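Local coordinates for protein beta-galactosidase (Bacillus circulans subsp. alkalophilus, PDB 3TTY) that hydrolyses terminal beta-galactosides, releasing galactose, with a TIM-barrel catalytic domain in a trimeric assembly, at residues K454-V464 against T481-N492. Residues are numbered along the deposited sequence; the frame is centred on the assembly and turned at random.
Sequences KVVIAPVMYMV and TFVTTFFSGIVN
Y462 reaches across to F487, I490 and V491 with every part of its side chain. Y462 CB sits 3.5 Å from F487 O, which lies in the plane of the Y462 ring at its edge. With CG anti to the backbone N (chi1 169°), the Y462 ring runs out alongside F487: Y462 CD1 comes to 3.4 Å from F487 CE2, and the planes, tilted by 29°, are displaced so far that little of one ring lies over the other. Y462 CD1 and CE1 also meet I490 CB. Over one face rests V491 CG2, a CH-pi contact 3.9 Å from the centroid of the Y462 ring, while V491 CG1 packs near Y462 CZ and OH. The hydroxyl itself is hydrogen-bonded to D495 and to Y357 of the second subunit, so this ring borders a subunit interface. Replacing Y462 by alanine is likely to deprive both D495 and Y357 of the second subunit of this hydroxyl and open a gap between F487 and V491. These loops follow the C-terminal ends of parallel strands 455-458 and 481-485, joined through helix 468-477 as a beta-alpha-beta unit in the trimerisation domain. Between the strands, V456 N donates a hydrogen bond to T481 O and V456 O accepts one from V483 N, and V456 and A458 pack against the F482 ring on the face covered by that helix. Where the strands give way to loops, side-chain hydroxyls take over: T484 OG1 donates to A458 O (2.9 Å), and T485 OG1 accepts V460 N (2.8 Å) while donating to F486 O. Farther on, G489 N donates to M461 O, and Y462 O is gripped by both I490 N (3.0 Å), on a lone pair, and V491 N (3.1 Å).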
ATOM      1  N   LYS A 454      40.819  -2.924 -20.251  1.00 22.26           N
ATOM      2  CA  LYS A 454      41.884  -3.139 -19.293  1.00 25.63           C
ATOM      3  C   LYS A 454      41.301  -3.379 -17.910  1.00 24.02           C
ATOM      4  O   LYS A 454      41.902  -4.071 -17.091  1.00 26.39           O
ATOM      5  CB  LYS A 454      42.861  -1.959 -19.305  1.00 29.92           C
ATOM      6  CG  LYS A 454      43.743  -1.975 -20.550  1.00 29.75           C
ATOM      7  CD  LYS A 454      44.705  -0.808 -20.584  1.00 43.41           C
ATOM      8  CE  LYS A 454      46.078  -1.234 -21.116  1.00 53.25           C
ATOM      9  NZ  LYS A 454      46.875  -2.024 -20.108  1.00 49.43           N
ATOM     10  N   VAL A 455      40.111  -2.839 -17.660  1.00 19.71           N
ATOM     11  CA  VAL A 455      39.437  -3.067 -16.383  1.00 22.46           C
ATOM     12  C   VAL A 455      37.979  -3.445 -16.611  1.00 23.02           C
ATOM     13  O   VAL A 455      37.238  -2.694 -17.242  1.00 27.22           O
ATOM     14  CB  VAL A 455      39.484  -1.815 -15.470  1.00 20.71           C
ATOM     15  CG1 VAL A 455      38.730  -2.084 -14.179  1.00 21.17           C
ATOM     16  CG2 VAL A 455      40.922  -1.421 -15.161  1.00 21.27           C
ATOM     17  N   VAL A 456      37.565  -4.599 -16.101  1.00 23.99           N
ATOM     18  CA  VAL A 456      36.182  -5.057 -16.270  1.00 22.81           C
ATOM     19  C   VAL A 456      35.533  -5.235 -14.902  1.00 23.18           C
ATOM     20  O   VAL A 456      36.019  -6.002 -14.067  1.00 24.36           O
ATOM     21  CB  VAL A 456      36.095  -6.381 -17.084  1.00 19.08           C
ATOM     22  CG1 VAL A 456      34.669  -6.938 -17.071  1.00 17.42           C
ATOM     23  CG2 VAL A 456      36.569  -6.164 -18.507  1.00 21.21           C
ATOM     24  N   ILE A 457      34.441  -4.517 -14.668  1.00 22.16           N
ATOM     25  CA  ILE A 457      33.783  -4.544 -13.367  1.00 21.08           C
ATOM     26  C   ILE A 457      32.389  -5.170 -13.460  1.00 19.76           C
ATOM     27  O   ILE A 457      31.565  -4.776 -14.292  1.00 20.86           O
ATOM     28  CB  ILE A 457      33.715  -3.125 -12.756  1.00 23.92           C
ATOM     29  CG1 ILE A 457      35.092  -2.460 -12.819  1.00 23.14           C
ATOM     30  CG2 ILE A 457      33.221  -3.164 -11.318  1.00 19.03           C
ATOM     31  CD1 ILE A 457      35.111  -1.039 -12.306  1.00 21.17           C
ATOM     32  N   ALA A 458      32.137  -6.155 -12.605  1.00 17.48           N
ATOM     33  CA  ALA A 458      30.863  -6.880 -12.612  1.00 18.14           C
ATOM     34  C   ALA A 458      30.240  -6.884 -11.221  1.00 18.39           C
ATOM     35  O   ALA A 458      30.436  -7.822 -10.447  1.00 17.99           O
ATOM     36  CB  ALA A 458      31.065  -8.309 -13.108  1.00 19.13           C
ATOM     37  N   PRO A 459      29.495  -5.821 -10.894  1.00 17.15           N
ATOM     38  CA  PRO A 459      28.823  -5.725  -9.597  1.00 16.41           C
ATOM     39  C   PRO A 459      27.742  -6.799  -9.468  1.00 15.09           C
ATOM     40  O   PRO A 459      26.886  -6.912 -10.340  1.00 17.09           O
ATOM     41  CB  PRO A 459      28.191  -4.327  -9.640  1.00 18.57           C
ATOM     42  CG  PRO A 459      28.990  -3.571 -10.672  1.00 15.26           C
ATOM     43  CD  PRO A 459      29.318  -4.603 -11.703  1.00 12.93           C
ATOM     44  N   VAL A 460      27.813  -7.586  -8.401  1.00 14.98           N
ATOM     45  CA  VAL A 460      26.809  -8.599  -8.087  1.00 17.16           C
ATOM     46  C   VAL A 460      26.472  -9.484  -9.282  1.00 20.97           C
ATOM     47  O   VAL A 460      25.321  -9.535  -9.719  1.00 18.52           O
ATOM     48  CB  VAL A 460      25.520  -7.953  -7.557  1.00 19.05           C
ATOM     49  CG1 VAL A 460      24.699  -8.962  -6.796  1.00 22.49           C
ATOM     50  CG2 VAL A 460      25.853  -6.774  -6.657  1.00 17.83           C
ATOM     51  N   MET A 461      27.488 -10.163  -9.817  1.00 21.46           N
ATOM     52  CA  MET A 461      27.296 -11.124 -10.892  1.00 17.88           C
ATOM     53  C   MET A 461      26.828 -12.417 -10.240  1.00 19.73           C
ATOM     54  O   MET A 461      27.544 -13.427 -10.203  1.00 17.84           O
ATOM     55  CB  MET A 461      28.592 -11.323 -11.690  1.00 20.31           C
ATOM     56  CG  MET A 461      28.407 -12.004 -13.056  1.00 17.88           C
ATOM     57  SD  MET A 461      27.094 -11.267 -14.066  1.00 20.85           S
ATOM     58  CE  MET A 461      27.737  -9.598 -14.279  1.00 21.87           C
ATOM     59  N   TYR A 462      25.620 -12.337  -9.696  1.00 16.83           N
ATOM     60  CA  TYR A 462      24.927 -13.428  -9.042  1.00 16.47           C
ATOM     61  C   TYR A 462      24.762 -14.627  -9.968  1.00 16.52           C
ATOM     62  O   TYR A 462      25.131 -15.748  -9.612  1.00 17.91           O
ATOM     63  CB  TYR A 462      23.569 -12.909  -8.567  1.00 18.17           C
ATOM     64  CG  TYR A 462      22.580 -13.944  -8.083  1.00 18.92           C
ATOM     65  CD1 TYR A 462      22.701 -14.530  -6.819  1.00 19.08           C
ATOM     66  CD2 TYR A 462      21.485 -14.298  -8.867  1.00 18.83           C
ATOM     67  CE1 TYR A 462      21.768 -15.464  -6.373  1.00 19.66           C
ATOM     68  CE2 TYR A 462      20.557 -15.216  -8.429  1.00 18.36           C
ATOM     69  CZ  TYR A 462      20.697 -15.800  -7.188  1.00 18.55           C
ATOM     70  OH  TYR A 462      19.747 -16.713  -6.770  1.00 21.64           O
ATOM     71  N   MET A 463      24.233 -14.389 -11.165  1.00 17.64           N
ATOM     72  CA  MET A 463      24.135 -15.449 -12.165  1.00 20.23           C
ATOM     73  C   MET A 463      25.359 -15.502 -13.089  1.00 20.00           C
ATOM     74  O   MET A 463      25.720 -14.511 -13.731  1.00 17.95           O
ATOM     75  CB  MET A 463      22.860 -15.317 -13.001  1.00 17.09           C
ATOM     76  CG  MET A 463      22.829 -16.257 -14.235  1.00 17.82           C
ATOM     77  SD  MET A 463      21.354 -15.977 -15.248  1.00 16.81           S
ATOM     78  CE  MET A 463      20.109 -16.276 -14.003  1.00 14.52           C
ATOM     79  N   VAL A 464      25.981 -16.675 -13.150  1.00 17.98           N
ATOM     80  CA  VAL A 464      27.085 -16.922 -14.062  1.00 21.62           C
ATOM     81  C   VAL A 464      26.646 -17.880 -15.169  1.00 21.19           C
ATOM     82  O   VAL A 464      26.299 -19.027 -14.900  1.00 21.02           O
ATOM     83  CB  VAL A 464      28.296 -17.481 -13.314  1.00 22.96           C
ATOM     84  CG1 VAL A 464      29.353 -17.961 -14.296  1.00 20.99           C
ATOM     85  CG2 VAL A 464      28.863 -16.407 -12.393  1.00 18.84           C
ATOM     86  N   THR A 481      42.279  -6.507 -15.584  1.00 21.49           N
ATOM     87  CA  THR A 481      41.779  -6.624 -14.220  1.00 19.36           C
ATOM     88  C   THR A 481      40.257  -6.786 -14.170  1.00 23.41           C
ATOM     89  O   THR A 481      39.497  -6.167 -14.941  1.00 20.89           O
ATOM     90  CB  THR A 481      42.321  -5.547 -13.213  1.00 22.90           C
ATOM     91  OG1 THR A 481      41.266  -4.708 -12.745  1.00 26.11           O
ATOM     92  CG2 THR A 481      43.398  -4.729 -13.809  1.00 17.69           C
ATOM     93  N   PHE A 482      39.826  -7.676 -13.289  1.00 18.36           N
ATOM     94  CA  PHE A 482      38.416  -7.989 -13.179  1.00 18.34           C
ATOM     95  C   PHE A 482      37.984  -7.688 -11.763  1.00 19.16           C
ATOM     96  O   PHE A 482      38.714  -7.980 -10.816  1.00 19.26           O
ATOM     97  CB  PHE A 482      38.176  -9.461 -13.522  1.00 19.36           C
ATOM     98  CG  PHE A 482      36.735  -9.887 -13.429  1.00 20.38           C
ATOM     99  CD1 PHE A 482      35.829  -9.527 -14.403  1.00 15.17           C
ATOM    100  CD2 PHE A 482      36.296 -10.659 -12.363  1.00 16.59           C
ATOM    101  CE1 PHE A 482      34.500  -9.926 -14.309  1.00 18.18           C
ATOM    102  CE2 PHE A 482      34.984 -11.061 -12.267  1.00 17.27           C
ATOM    103  CZ  PHE A 482      34.080 -10.695 -13.236  1.00 14.44           C
ATOM    104  N   VAL A 483      36.806  -7.088 -11.616  1.00 19.04           N
ATOM    105  CA  VAL A 483      36.276  -6.786 -10.290  1.00 19.25           C
ATOM    106  C   VAL A 483      34.898  -7.409 -10.091  1.00 17.38           C
ATOM    107  O   VAL A 483      34.023  -7.267 -10.938  1.00 17.95           O
ATOM    108  CB  VAL A 483      36.159  -5.262 -10.068  1.00 18.29           C
ATOM    109  CG1 VAL A 483      35.626  -4.964  -8.654  1.00 18.83           C
ATOM    110  CG2 VAL A 483      37.502  -4.585 -10.310  1.00 12.00           C
ATOM    111  N   THR A 484      34.690  -8.104  -8.980  1.00 14.70           N
ATOM    112  CA  THR A 484      33.334  -8.554  -8.669  1.00 17.28           C
ATOM    113  C   THR A 484      33.065  -8.453  -7.168  1.00 19.97           C
ATOM    114  O   THR A 484      33.926  -7.979  -6.422  1.00 17.53           O
ATOM    115  CB  THR A 484      32.973  -9.938  -9.308  1.00 17.41           C
ATOM    116  OG1 THR A 484      31.564 -10.174  -9.187  1.00 14.83           O
ATOM    117  CG2 THR A 484      33.744 -11.072  -8.677  1.00 19.24           C
ATOM    118  N   THR A 485      31.875  -8.844  -6.722  1.00 15.69           N
ATOM    119  CA  THR A 485      31.466  -8.478  -5.373  1.00 16.19           C
ATOM    120  C   THR A 485      30.830  -9.617  -4.609  1.00 18.17           C
ATOM    121  O   THR A 485      30.660 -10.712  -5.133  1.00 18.75           O
ATOM    122  CB  THR A 485      30.416  -7.336  -5.396  1.00 19.78           C
ATOM    123  OG1 THR A 485      29.199  -7.821  -5.975  1.00 17.40           O
ATOM    124  CG2 THR A 485      30.914  -6.127  -6.192  1.00 17.04           C
ATOM    125  N   PHE A 486      30.453  -9.327  -3.368  1.00 16.22           N
ATOM    126  CA  PHE A 486      29.617 -10.216  -2.589  1.00 19.24           C
ATOM    127  C   PHE A 486      28.432 -10.670  -3.442  1.00 19.63           C
ATOM    128  O   PHE A 486      27.949  -9.930  -4.304  1.00 17.99           O
ATOM    129  CB  PHE A 486      29.090  -9.483  -1.364  1.00 18.19           C
ATOM    130  CG  PHE A 486      28.258  -8.275  -1.707  1.00 22.75           C
ATOM    131  CD1 PHE A 486      28.846  -7.023  -1.846  1.00 17.18           C
ATOM    132  CD2 PHE A 486      26.891  -8.394  -1.922  1.00 20.79           C
ATOM    133  CE1 PHE A 486      28.081  -5.918  -2.183  1.00 20.92           C
ATOM    134  CE2 PHE A 486      26.124  -7.291  -2.252  1.00 21.67           C
ATOM    135  CZ  PHE A 486      26.720  -6.050  -2.386  1.00 22.20           C
ATOM    136  N   PHE A 487      27.979 -11.892  -3.186  1.00 19.55           N
ATOM    137  CA  PHE A 487      26.801 -12.474  -3.837  1.00 21.16           C
ATOM    138  C   PHE A 487      26.948 -12.638  -5.352  1.00 21.18           C
ATOM    139  O   PHE A 487      25.974 -12.516  -6.099  1.00 19.81           O
ATOM    140  CB  PHE A 487      25.524 -11.702  -3.482  1.00 19.15           C
ATOM    141  CG  PHE A 487      24.313 -12.586  -3.336  1.00 26.81           C
ATOM    142  CD1 PHE A 487      24.372 -13.741  -2.554  1.00 24.20           C
ATOM    143  CD2 PHE A 487      23.122 -12.282  -3.989  1.00 22.49           C
ATOM    144  CE1 PHE A 487      23.264 -14.573  -2.420  1.00 20.41           C
ATOM    145  CE2 PHE A 487      22.015 -13.104  -3.855  1.00 23.47           C
ATOM    146  CZ  PHE A 487      22.090 -14.258  -3.063  1.00 21.01           C
ATOM    147  N   SER A 488      28.163 -12.939  -5.796  1.00 17.27           N
ATOM    148  CA  SER A 488      28.411 -13.188  -7.214  1.00 20.63           C
ATOM    149  C   SER A 488      28.822 -14.641  -7.406  1.00 19.34           C
ATOM    150  O   SER A 488      29.361 -15.268  -6.492  1.00 20.39           O
ATOM    151  CB  SER A 488      29.514 -12.268  -7.742  1.00 19.48           C
ATOM    152  OG  SER A 488      29.170 -10.918  -7.522  1.00 19.75           O
ATOM    153  N   GLY A 489      28.576 -15.174  -8.593  1.00 17.22           N
ATOM    154  CA  GLY A 489      28.898 -16.565  -8.868  1.00 18.31           C
ATOM    155  C   GLY A 489      28.116 -17.556  -8.026  1.00 16.42           C
ATOM    156  O   GLY A 489      28.606 -18.632  -7.705  1.00 19.89           O
ATOM    157  N   ILE A 490      26.889 -17.203  -7.670  1.00 19.31           N
ATOM    158  CA  ILE A 490      26.088 -18.059  -6.814  1.00 16.34           C
ATOM    159  C   ILE A 490      25.318 -19.109  -7.623  1.00 20.25           C
ATOM    160  O   ILE A 490      25.294 -20.276  -7.250  1.00 22.12           O
ATOM    161  CB  ILE A 490      25.122 -17.241  -5.952  1.00 20.07           C
ATOM    162  CG1 ILE A 490      25.865 -16.087  -5.258  1.00 21.68           C
ATOM    163  CG2 ILE A 490      24.402 -18.144  -4.953  1.00 18.63           C
ATOM    164  CD1 ILE A 490      26.951 -16.536  -4.249  1.00 19.42           C
ATOM    165  N   VAL A 491      24.727 -18.710  -8.748  1.00 17.40           N
ATOM    166  CA  VAL A 491      23.877 -19.623  -9.520  1.00 19.33           C
ATOM    167  C   VAL A 491      24.227 -19.723 -11.004  1.00 20.20           C
ATOM    168  O   VAL A 491      25.016 -18.932 -11.524  1.00 18.69           O
ATOM    169  CB  VAL A 491      22.396 -19.224  -9.419  1.00 18.57           C
ATOM    170  CG1 VAL A 491      21.925 -19.267  -7.961  1.00 17.00           C
ATOM    171  CG2 VAL A 491      22.179 -17.833 -10.034  1.00 17.34           C
ATOM    172  N   ASN A 492      23.633 -20.704 -11.682  1.00 17.14           N
ATOM    173  CA  ASN A 492      23.749 -20.788 -13.131  1.00 20.21           C
ATOM    174  C   ASN A 492      22.510 -20.206 -13.810  1.00 19.51           C
ATOM    175  O   ASN A 492      21.702 -19.548 -13.175  1.00 16.99           O
ATOM    176  CB  ASN A 492      23.977 -22.226 -13.599  1.00 17.28           C
ATOM    177  CG  ASN A 492      22.742 -23.092 -13.447  1.00 22.45           C
ATOM    178  OD1 ASN A 492      21.688 -22.630 -12.990  1.00 20.77           O
ATOM    179  ND2 ASN A 492      22.859 -24.360 -13.835  1.00 20.26           N
TER